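PDB 5XA5: alpha-catenin-like protein hmp-1, which binds beta-catenin, cadherin and actin filaments at cell junctions and is required for cell migration and cell-shape changes during body enclosure and elongation. Local coordinates for residues T51-V62 and M103-R112; A209-L220 and T243-L254. All blocks are in the same frame, centred on the assembly; numbering follows the deposited sequence. Where two conformers were deposited one is given.

Contact 1 of 2, residues T51-V62 and M103-R112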
loop_
_atom_site.group_PDB
_atom_site.type_symbol
_atom_site.label_atom_id
_atom_site.label_comp_id
_atom_site.label_asym_id
_atom_site.label_seq_id
_atom_site.Cartn_x
_atom_site.Cartn_y
_atom_site.Cartn_z
ATOM N N THR A 51 -8.714 33.113 12.735
ATOM C CA THR A 51 -7.862 32.984 11.562
ATOM C C THR A 51 -6.521 32.382 11.956
ATOM O O THR A 51 -6.014 31.499 11.270
ATOM C CB THR A 51 -7.644 34.326 10.865
ATOM O OG1 THR A 51 -7.193 35.280 11.827
ATOM C CG2 THR A 51 -8.942 34.817 10.244
ATOM N N GLU A 52 -5.947 32.836 13.068
ATOM C CA GLU A 52 -4.677 32.267 13.510
ATOM C C GLU A 52 -4.837 30.793 13.922
ATOM O O GLU A 52 -3.941 29.977 13.690
ATOM C CB GLU A 52 -4.084 33.100 14.652
ATOM C CG GLU A 52 -3.691 34.524 14.233
ATOM C CD GLU A 52 -2.681 34.560 13.091
ATOM O OE1 GLU A 52 -1.743 33.734 13.091
ATOM O OE2 GLU A 52 -2.831 35.413 12.189
ATOM N N GLY A 53 -5.983 30.454 14.506
ATOM C CA GLY A 53 -6.306 29.077 14.838
ATOM C C GLY A 53 -6.398 28.159 13.624
ATOM O O GLY A 53 -6.049 26.974 13.705
ATOM N N LEU A 54 -6.879 28.684 12.498
ATOM C CA LEU A 54 -6.941 27.887 11.265
ATOM C C LEU A 54 -5.548 27.450 10.842
ATOM O O LEU A 54 -5.342 26.311 10.423
ATOM C CB LEU A 54 -7.592 28.670 10.125
ATOM C CG LEU A 54 -9.093 28.934 10.176
ATOM C CD1 LEU A 54 -9.530 29.892 9.070
ATOM C CD2 LEU A 54 -9.839 27.621 10.069
ATOM N N VAL A 55 -4.594 28.366 10.932
ATOM C CA VAL A 55 -3.221 28.065 10.565
ATOM C C VAL A 55 -2.617 27.098 11.584
ATOM O O VAL A 55 -1.897 26.167 11.216
ATOM C CB VAL A 55 -2.373 29.350 10.477
ATOM C CG1 VAL A 55 -0.914 29.026 10.179
ATOM C CG2 VAL A 55 -2.947 30.302 9.429
ATOM N N ALA A 56 -2.918 27.311 12.865
ATOM C CA ALA A 56 -2.401 26.438 13.920
ATOM C C ALA A 56 -2.853 24.997 13.714
ATOM O O ALA A 56 -2.057 24.061 13.836
ATOM C CB ALA A 56 -2.831 26.941 15.298
ATOM N N THR A 57 -4.132 24.821 13.408
ATOM C CA THR A 57 -4.662 23.489 13.145
ATOM C C THR A 57 -3.959 22.852 11.960
ATOM O O THR A 57 -3.576 21.684 12.015
ATOM C CB THR A 57 -6.167 23.530 12.878
ATOM O OG1 THR A 57 -6.842 24.054 14.029
ATOM C CG2 THR A 57 -6.696 22.139 12.552
ATOM N N LEU A 58 -3.796 23.622 10.892
ATOM C CA LEU A 58 -3.109 23.144 9.696
ATOM C C LEU A 58 -1.687 22.706 10.042
ATOM O O LEU A 58 -1.238 21.630 9.646
ATOM C CB LEU A 58 -3.086 24.231 8.623
ATOM C CG LEU A 58 -2.185 23.988 7.414
ATOM C CD1 LEU A 58 -2.711 22.832 6.591
ATOM C CD2 LEU A 58 -2.043 25.262 6.581
ATOM N N ASP A 59 -0.996 23.540 10.812
ATOM C CA ASP A 59 0.376 23.254 11.220
ATOM C C ASP A 59 0.456 21.938 11.994
ATOM O O ASP A 59 1.315 21.098 11.722
ATOM C CB ASP A 59 0.922 24.420 12.059
ATOM C CG ASP A 59 2.371 24.236 12.446
ATOM O OD1 ASP A 59 3.120 23.586 11.692
ATOM O OD2 ASP A 59 2.774 24.768 13.498
ATOM N N ALA A 60 -0.463 21.744 12.936
ATOM C CA ALA A 60 -0.493 20.530 13.750
ATOM C C ALA A 60 -0.832 19.306 12.918
ATOM O O ALA A 60 -0.336 18.209 13.181
ATOM C CB ALA A 60 -1.488 20.668 14.876
ATOM N N ALA A 61 -1.693 19.495 11.926
ATOM C CA ALA A 61 -2.113 18.387 11.068
ATOM C C ALA A 61 -0.977 17.956 10.150
ATOM O O ALA A 61 -0.800 16.759 9.905
ATOM C CB ALA A 61 -3.345 18.760 10.247
ATOM N N VAL A 62 -0.223 18.920 9.629
ATOM C CA VAL A 62 0.974 18.598 8.854
ATOM C C VAL A 62 1.940 17.805 9.720
ATOM O O VAL A 62 2.436 16.749 9.315
ATOM C CB VAL A 62 1.679 19.863 8.318
ATOM C CG1 VAL A 62 3.011 19.497 7.678
ATOM C CG2 VAL A 62 0.803 20.573 7.309
ATOM N N MET A 103 2.275 25.839 2.324
ATOM C CA MET A 103 0.860 26.014 2.634
ATOM C C MET A 103 0.664 26.823 3.917
ATOM O O MET A 103 -0.210 27.693 3.987
ATOM C CB MET A 103 0.161 24.656 2.760
ATOM C CG MET A 103 -1.309 24.734 3.119
ATOM S SD MET A 103 -2.330 25.321 1.766
ATOM C CE MET A 103 -2.703 26.993 2.282
ATOM N N ILE A 104 1.476 26.541 4.932
ATOM C CA ILE A 104 1.366 27.248 6.207
ATOM C C ILE A 104 1.715 28.726 6.037
ATOM O O ILE A 104 1.068 29.598 6.627
ATOM C CB ILE A 104 2.264 26.608 7.289
ATOM C CG1 ILE A 104 1.719 25.226 7.660
ATOM C CG2 ILE A 104 2.332 27.493 8.534
ATOM C CD1 ILE A 104 2.644 24.406 8.537
ATOM N N GLN A 105 2.718 29.012 5.212
ATOM C CA GLN A 105 3.102 30.398 4.950
ATOM C C GLN A 105 2.069 31.164 4.125
ATOM O O GLN A 105 1.629 32.246 4.526
ATOM C CB GLN A 105 4.458 30.453 4.244
ATOM C CG GLN A 105 5.645 30.627 5.178
ATOM C CD GLN A 105 5.580 31.919 5.980
ATOM O OE1 GLN A 105 5.020 32.920 5.527
ATOM N NE2 GLN A 105 6.153 31.901 7.178
ATOM N N THR A 106 1.686 30.616 2.974
ATOM C CA THR A 106 0.750 31.316 2.098
ATOM C C THR A 106 -0.623 31.341 2.734
ATOM O O THR A 106 -1.397 32.276 2.535
ATOM C CB THR A 106 0.630 30.668 0.715
ATOM O OG1 THR A 106 0.264 29.292 0.860
ATOM C CG2 THR A 106 1.953 30.763 -0.032
ATOM N N GLY A 107 -0.937 30.283 3.477
ATOM C CA GLY A 107 -2.192 30.228 4.196
ATOM C C GLY A 107 -2.263 31.341 5.219
ATOM O O GLY A 107 -3.296 31.995 5.370
ATOM N N ARG A 108 -1.153 31.564 5.913
ATOM C CA ARG A 108 -1.096 32.621 6.913
ATOM C C ARG A 108 -1.245 33.983 6.247
ATOM O O ARG A 108 -1.953 34.850 6.751
ATOM C CB ARG A 108 0.211 32.560 7.706
ATOM C CG ARG A 108 0.187 33.380 8.998
ATOM C CD ARG A 108 1.591 33.621 9.526
ATOM N NE ARG A 108 2.372 32.387 9.584
ATOM C CZ ARG A 108 2.301 31.500 10.570
ATOM N NH1 ARG A 108 1.480 31.704 11.592
ATOM N NH2 ARG A 108 3.049 30.404 10.534
ATOM N N ASP A 109 -0.573 34.155 5.111
ATOM C CA ASP A 109 -0.680 35.385 4.328
ATOM C C ASP A 109 -2.127 35.653 3.945
ATOM O O ASP A 109 -2.602 36.787 4.001
ATOM C CB ASP A 109 0.184 35.304 3.067
ATOM C CG ASP A 109 1.661 35.163 3.379
ATOM O OD1 ASP A 109 2.084 35.583 4.477
ATOM O OD2 ASP A 109 2.397 34.632 2.521
ATOM N N PHE A 110 -2.834 34.595 3.565
ATOM C CA PHE A 110 -4.214 34.743 3.147
ATOM C C PHE A 110 -5.135 35.128 4.297
ATOM O O PHE A 110 -5.875 36.094 4.185
ATOM C CB PHE A 110 -4.710 33.454 2.489
ATOM C CG PHE A 110 -6.206 33.295 2.509
ATOM C CD1 PHE A 110 -7.030 34.215 1.876
ATOM C CD2 PHE A 110 -6.783 32.207 3.145
ATOM C CE1 PHE A 110 -8.409 34.055 1.898
ATOM C CE2 PHE A 110 -8.147 32.037 3.163
ATOM C CZ PHE A 110 -8.968 32.969 2.546
ATOM N N VAL A 111 -5.097 34.384 5.397
ATOM C CA VAL A 111 -6.053 34.619 6.478
ATOM C C VAL A 111 -5.835 35.983 7.121
ATOM O O VAL A 111 -6.731 36.531 7.759
ATOM C CB VAL A 111 -5.968 33.533 7.571
ATOM C CG1 VAL A 111 -6.348 32.167 6.999
ATOM C CG2 VAL A 111 -4.579 33.495 8.184
ATOM N N ARG A 112 -4.640 36.530 6.942
ATOM C CA ARG A 112 -4.313 37.831 7.516
ATOM C C ARG A 112 -4.725 38.974 6.595
ATOM O O ARG A 112 -4.764 40.133 7.010
ATOM C CB ARG A 112 -2.821 37.910 7.828
ATOM C CG ARG A 112 -2.433 37.211 9.126
ATOM C CD ARG A 112 -0.935 37.260 9.364
ATOM N NE ARG A 112 -0.577 36.714 10.670
ATOM C CZ ARG A 112 0.661 36.673 11.149
ATOM N NH1 ARG A 112 1.669 37.157 10.434
ATOM N NH2 ARG A 112 0.893 36.163 12.352
#

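Contact 2 of 2, residues A209-L220 and T243-L254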
loop_
_atom_site.group_PDB
_atom_site.type_symbol
_atom_site.label_atom_id
_atom_site.label_comp_id
_atom_site.label_asym_id
_atom_site.label_seq_id
_atom_site.Cartn_x
_atom_site.Cartn_y
_atom_site.Cartn_z
ATOM N N ALA A 209 -5.086 -17.247 -8.978
ATOM C CA ALA A 209 -3.742 -17.672 -8.585
ATOM C C ALA A 209 -3.726 -18.149 -7.132
ATOM O O ALA A 209 -3.067 -19.149 -6.817
ATOM C CB ALA A 209 -2.730 -16.530 -8.808
ATOM N N ARG A 210 -4.441 -17.441 -6.246
ATOM C CA ARG A 210 -4.600 -17.891 -4.863
ATOM C C ARG A 210 -5.158 -19.317 -4.794
ATOM O O ARG A 210 -4.621 -20.184 -4.099
ATOM C CB ARG A 210 -5.513 -16.927 -4.075
ATOM C CG ARG A 210 -5.593 -17.253 -2.591
ATOM C CD ARG A 210 -6.937 -16.852 -1.977
ATOM N NE ARG A 210 -8.026 -17.652 -2.536
ATOM C CZ ARG A 210 -8.401 -18.841 -2.070
ATOM N NH1 ARG A 210 -7.780 -19.378 -1.028
ATOM N NH2 ARG A 210 -9.396 -19.497 -2.648
ATOM N N SER A 211 -6.229 -19.558 -5.535
ATOM C CA SER A 211 -6.849 -20.873 -5.547
ATOM C C SER A 211 -5.879 -21.945 -6.039
ATOM O O SER A 211 -5.822 -23.045 -5.472
ATOM C CB SER A 211 -8.100 -20.847 -6.416
ATOM O OG SER A 211 -9.029 -19.918 -5.896
ATOM N N ALA A 212 -5.127 -21.617 -7.086
ATOM C CA ALA A 212 -4.168 -22.568 -7.657
ATOM C C ALA A 212 -3.081 -22.896 -6.639
ATOM O O ALA A 212 -2.690 -24.055 -6.496
ATOM C CB ALA A 212 -3.559 -22.011 -8.930
ATOM N N LEU A 213 -2.575 -21.881 -5.938
ATOM C CA LEU A 213 -1.603 -22.144 -4.888
ATOM C C LEU A 213 -2.179 -23.070 -3.817
ATOM O O LEU A 213 -1.509 -24.019 -3.400
ATOM C CB LEU A 213 -1.117 -20.835 -4.244
ATOM C CG LEU A 213 -0.191 -20.981 -3.030
ATOM C CD1 LEU A 213 1.086 -21.732 -3.401
ATOM C CD2 LEU A 213 0.134 -19.631 -2.377
ATOM N N ARG A 214 -3.396 -22.791 -3.345
ATOM C CA ARG A 214 -3.983 -23.607 -2.287
ATOM C C ARG A 214 -4.190 -25.062 -2.701
ATOM O O ARG A 214 -4.058 -25.975 -1.882
ATOM C CB ARG A 214 -5.329 -23.025 -1.833
ATOM C CG ARG A 214 -5.237 -21.674 -1.174
ATOM C CD ARG A 214 -4.125 -21.603 -0.147
ATOM N NE ARG A 214 -4.251 -22.589 0.929
ATOM C CZ ARG A 214 -4.868 -22.372 2.090
ATOM N NH1 ARG A 214 -5.457 -21.207 2.333
ATOM N NH2 ARG A 214 -4.909 -23.332 3.004
ATOM N N GLN A 215 -4.526 -25.285 -3.964
ATOM C CA GLN A 215 -4.735 -26.642 -4.472
ATOM C C GLN A 215 -3.420 -27.365 -4.729
ATOM O O GLN A 215 -3.310 -28.580 -4.511
ATOM C CB GLN A 215 -5.553 -26.597 -5.759
ATOM C CG GLN A 215 -5.435 -27.848 -6.619
ATOM C CD GLN A 215 -5.733 -27.584 -8.083
ATOM O OE1 GLN A 215 -4.838 -27.628 -8.928
ATOM N NE2 GLN A 215 -6.997 -27.305 -8.390
ATOM N N THR A 216 -2.421 -26.632 -5.210
ATOM C CA THR A 216 -1.168 -27.250 -5.635
ATOM C C THR A 216 -0.249 -27.607 -4.468
ATOM O O THR A 216 0.416 -28.640 -4.483
ATOM C CB THR A 216 -0.407 -26.328 -6.611
ATOM O OG1 THR A 216 -1.204 -26.132 -7.785
ATOM C CG2 THR A 216 0.913 -26.946 -7.004
ATOM N N ALA A 217 -0.196 -26.762 -3.443
ATOM C CA ALA A 217 0.787 -27.037 -2.398
ATOM C C ALA A 217 0.610 -28.408 -1.688
ATOM O O ALA A 217 1.605 -29.110 -1.464
ATOM C CB ALA A 217 0.812 -25.887 -1.379
ATOM N N PRO A 218 -0.631 -28.804 -1.343
ATOM C CA PRO A 218 -0.799 -30.112 -0.703
ATOM C C PRO A 218 -0.378 -31.249 -1.623
ATOM O O PRO A 218 0.124 -32.270 -1.144
ATOM C CB PRO A 218 -2.304 -30.184 -0.403
ATOM C CG PRO A 218 -2.755 -28.781 -0.395
ATOM C CD PRO A 218 -1.882 -28.027 -1.341
ATOM N N LEU A 219 -0.574 -31.069 -2.926
ATOM C CA LEU A 219 -0.161 -32.097 -3.880
ATOM C C LEU A 219 1.360 -32.145 -4.013
ATOM O O LEU A 219 1.938 -33.207 -4.256
ATOM C CB LEU A 219 -0.804 -31.834 -5.239
ATOM C CG LEU A 219 -2.321 -32.020 -5.271
ATOM C CD1 LEU A 219 -2.890 -31.382 -6.525
ATOM C CD2 LEU A 219 -2.687 -33.484 -5.242
ATOM N N LEU A 220 1.996 -30.988 -3.895
ATOM C CA LEU A 220 3.453 -30.935 -3.904
ATOM C C LEU A 220 4.005 -31.657 -2.678
ATOM O O LEU A 220 4.972 -32.414 -2.791
ATOM C CB LEU A 220 3.942 -29.485 -3.951
ATOM C CG LEU A 220 5.465 -29.364 -4.111
ATOM C CD1 LEU A 220 5.978 -30.027 -5.381
ATOM C CD2 LEU A 220 5.864 -27.885 -4.079
ATOM N N THR A 243 3.782 -31.279 -10.417
ATOM C CA THR A 243 3.191 -30.474 -9.361
ATOM C C THR A 243 4.115 -29.313 -8.993
ATOM O O THR A 243 3.659 -28.229 -8.663
ATOM C CB THR A 243 2.856 -31.338 -8.119
ATOM O OG1 THR A 243 4.051 -31.914 -7.574
ATOM C CG2 THR A 243 1.909 -32.455 -8.523
ATOM N N ALA A 244 5.421 -29.539 -9.067
ATOM C CA ALA A 244 6.369 -28.442 -8.857
ATOM C C ALA A 244 6.150 -27.331 -9.895
ATOM O O ALA A 244 6.147 -26.148 -9.548
ATOM C CB ALA A 244 7.793 -28.940 -8.920
ATOM N N ASP A 245 5.980 -27.711 -11.164
ATOM C CA ASP A 245 5.746 -26.723 -12.216
ATOM C C ASP A 245 4.471 -25.943 -11.948
ATOM O O ASP A 245 4.427 -24.720 -12.137
ATOM C CB ASP A 245 5.662 -27.390 -13.600
ATOM C CG ASP A 245 7.006 -27.879 -14.096
ATOM O OD1 ASP A 245 8.034 -27.455 -13.526
ATOM O OD2 ASP A 245 7.032 -28.673 -15.067
ATOM N N GLU A 246 3.435 -26.649 -11.496
ATOM C CA GLU A 246 2.165 -26.017 -11.179
ATOM C C GLU A 246 2.326 -25.029 -10.030
ATOM O O GLU A 246 1.736 -23.962 -10.046
ATOM C CB GLU A 246 1.112 -27.057 -10.809
ATOM C CG GLU A 246 0.528 -27.808 -11.988
ATOM C CD GLU A 246 -0.571 -28.761 -11.563
ATOM O OE1 GLU A 246 -0.403 -29.426 -10.519
ATOM O OE2 GLU A 246 -1.600 -28.839 -12.266
ATOM N N MET A 247 3.127 -25.411 -9.040
ATOM C CA MET A 247 3.406 -24.561 -7.885
ATOM C C MET A 247 4.096 -23.278 -8.322
ATOM O O MET A 247 3.703 -22.167 -7.939
ATOM C CB MET A 247 4.278 -25.321 -6.882
ATOM C CG MET A 247 4.611 -24.557 -5.627
ATOM S SD MET A 247 3.275 -24.748 -4.437
ATOM C CE MET A 247 3.972 -23.866 -3.030
ATOM N N HIS A 248 5.133 -23.444 -9.133
ATOM C CA HIS A 248 5.900 -22.300 -9.598
ATOM C C HIS A 248 5.039 -21.354 -10.422
ATOM O O HIS A 248 5.130 -20.130 -10.254
ATOM C CB HIS A 248 7.115 -22.767 -10.392
ATOM C CG HIS A 248 8.149 -23.441 -9.550
ATOM N ND1 HIS A 248 8.878 -24.526 -9.992
ATOM C CD2 HIS A 248 8.576 -23.191 -8.289
ATOM C CE1 HIS A 248 9.707 -24.913 -9.040
ATOM N NE2 HIS A 248 9.545 -24.117 -7.996
ATOM N N SER A 249 4.179 -21.901 -11.275
ATOM C CA SER A 249 3.275 -21.076 -12.065
ATOM C C SER A 249 2.311 -20.264 -11.208
ATOM O O SER A 249 2.068 -19.100 -11.486
ATOM C CB SER A 249 2.491 -21.947 -13.043
ATOM O OG SER A 249 3.369 -22.487 -14.009
ATOM N N ALA A 250 1.764 -20.874 -10.160
ATOM C CA ALA A 250 0.842 -20.150 -9.286
ATOM C C ALA A 250 1.537 -18.995 -8.572
ATOM O O ALA A 250 0.980 -17.901 -8.441
ATOM C CB ALA A 250 0.219 -21.086 -8.262
ATOM N N LEU A 251 2.744 -19.253 -8.078
ATOM C CA LEU A 251 3.481 -18.219 -7.345
ATOM C C LEU A 251 3.855 -17.090 -8.293
ATOM O O LEU A 251 3.693 -15.918 -7.947
ATOM C CB LEU A 251 4.728 -18.799 -6.687
ATOM C CG LEU A 251 4.413 -19.809 -5.579
ATOM C CD1 LEU A 251 5.651 -20.626 -5.257
ATOM C CD2 LEU A 251 3.885 -19.121 -4.336
ATOM N N ASN A 252 4.339 -17.438 -9.486
ATOM C CA ASN A 252 4.631 -16.421 -10.493
ATOM C C ASN A 252 3.387 -15.631 -10.873
ATOM O O ASN A 252 3.460 -14.428 -11.125
ATOM C CB ASN A 252 5.242 -17.049 -11.745
ATOM C CG ASN A 252 6.596 -17.639 -11.478
ATOM O OD1 ASN A 252 7.193 -17.390 -10.434
ATOM N ND2 ASN A 252 7.097 -18.427 -12.419
ATOM N N ALA A 253 2.248 -16.314 -10.931
ATOM C CA ALA A 253 0.988 -15.639 -11.248
ATOM C C ALA A 253 0.596 -14.621 -10.173
ATOM O O ALA A 253 0.177 -13.499 -10.498
ATOM C CB ALA A 253 -0.116 -16.669 -11.453
ATOM N N LEU A 254 0.734 -14.993 -8.899
ATOM C CA LEU A 254 0.465 -14.056 -7.813
ATOM C C LEU A 254 1.345 -12.826 -7.942
ATOM O O LEU A 254 0.870 -11.696 -7.851
ATOM C CB LEU A 254 0.696 -14.702 -6.441
ATOM C CG LEU A 254 -0.318 -15.739 -5.951
ATOM C CD1 LEU A 254 0.199 -16.474 -4.714
ATOM C CD2 LEU A 254 -1.647 -15.114 -5.635
#

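Contact 1 of 2, residues T51-V62 and M103-R112
Two chains of unlike shape bring Glu52 and Arg112 together: Glu52 leaves its helix with CG beside the backbone N and then bends at chi2 (-58°), while Arg112 runs extended from CG to NE. They meet almost at right angles, and Arg112 NE donates to Glu52 OE2 over 3.0 Å in a salt bridge that is nearly straight at the hydrogen (172°). The bond arrives on the syn side of the carboxylate, somewhat above its plane, but lies in the plane of the guanidinium. Arg108 CD lies over the centre of one face of that guanidinium. The second carboxylate oxygen, Glu52 OE1, lies between the two arginines, 3.7 Å from Arg112 NH2. Arg108 NH1 is at 4.1 Å from Glu52 OE1, too far for a salt bridge but probably a favourable pairing of charge.

Beside the salt bridge Val55 is the knob in a hole formed by Ile104, Gly107, Arg108 and Val111. A chi1 of 176° places CG1 opposite the backbone N, and the two methyls spread to different sides of the hole. CG1 meets Ile104 CG2 at 3.9 Å and lies over one face of the Arg108 guanidinium, toward its rim; CG2 touches Val111 CG2 at 3.8 Å. One turn on, Leu58 CD2 presses on Met103 CG at 3.6 Å, and Ile104 CD1 reaches the exposed Asp59. At the other end Thr51 and Val111 slide past each other, CB to CB 3.8 Å.

Helix 117-165 covers Met103, Thr106 and Phe110, while a chain of another protein packs on Thr51, Leu58, Ala61 and Val62. In this N-terminal part of hmp-1, near-antiparallel helices thus pack knobs-into-holes, within the kind of helical bundle from which vinculin/alpha-catenin proteins are built.

Contact 2 of 2, residues A209-L220 and T243-L254
Met247 overlaps a run of apolar groups on helix 209-220, lying as a knob among Leu213, Thr216, Ala217 and Leu220. Its chain is bent at chi2 (85°), which swings the thioether along the partner helix: CE touches Leu213 CD1 at 3.6 Å, SD lies against Ala217 CA at 3.9 Å, and CG meets Leu220 CD2, the two side chains crossing at about a right angle.

The fit is reciprocal. Leu213 is itself a knob, set among Met247, Ala250, Leu251 and Leu254; CD1 faces Met247 and Leu251, and CD2 meets Leu254 CD1 at 3.9 Å. At the alanine end the backbones come to 5.3 Å between Ala209 CA and Ala250 CA. There Ala209 CB touches both Ala253 CB (3.7 Å) and Leu254 CD2 (3.6 Å), while Ala212 CB abuts Ala250 CB. The helix axes approach to 8.5 Å at a crossing angle of -152°, and the contact is chiefly apolar, without a hydrogen bond between the two segments.

Arg210 turns outward to a salt bridge with Asp187; in one of its two conformers, Thr243 OG1 is hydrogen-bonded to Ser223. Helix 169-196 closes one flank through Leu186 on Leu213 and Ile183 on Ala217. Helix 117-165 completes the core, placing Met163 on Leu220, Ala160 on Met247 and Val156 on Leu251, so the pair forms two members of a four-helix arrangement without strands.

Overall arrangement
After helix 23-36 the chain enters helix 51-74 and turns back along helix 83-112, so that contact 1 closes a hairpin of two helices near one end of the molecule. The long helix 117-165 then runs on to the other half, touching the second helix of contact 1 early in its length and both helices of contact 2 near its far end. After helix 169-196, contact 2 closes another hairpin between helices 200-229 and 234-258. The two contacts follow in series, neither nesting nor crossing, on opposite sides of the chain's centre, about 54 Å apart between centres. Helix 117-165 is thus the element shared by both bundles.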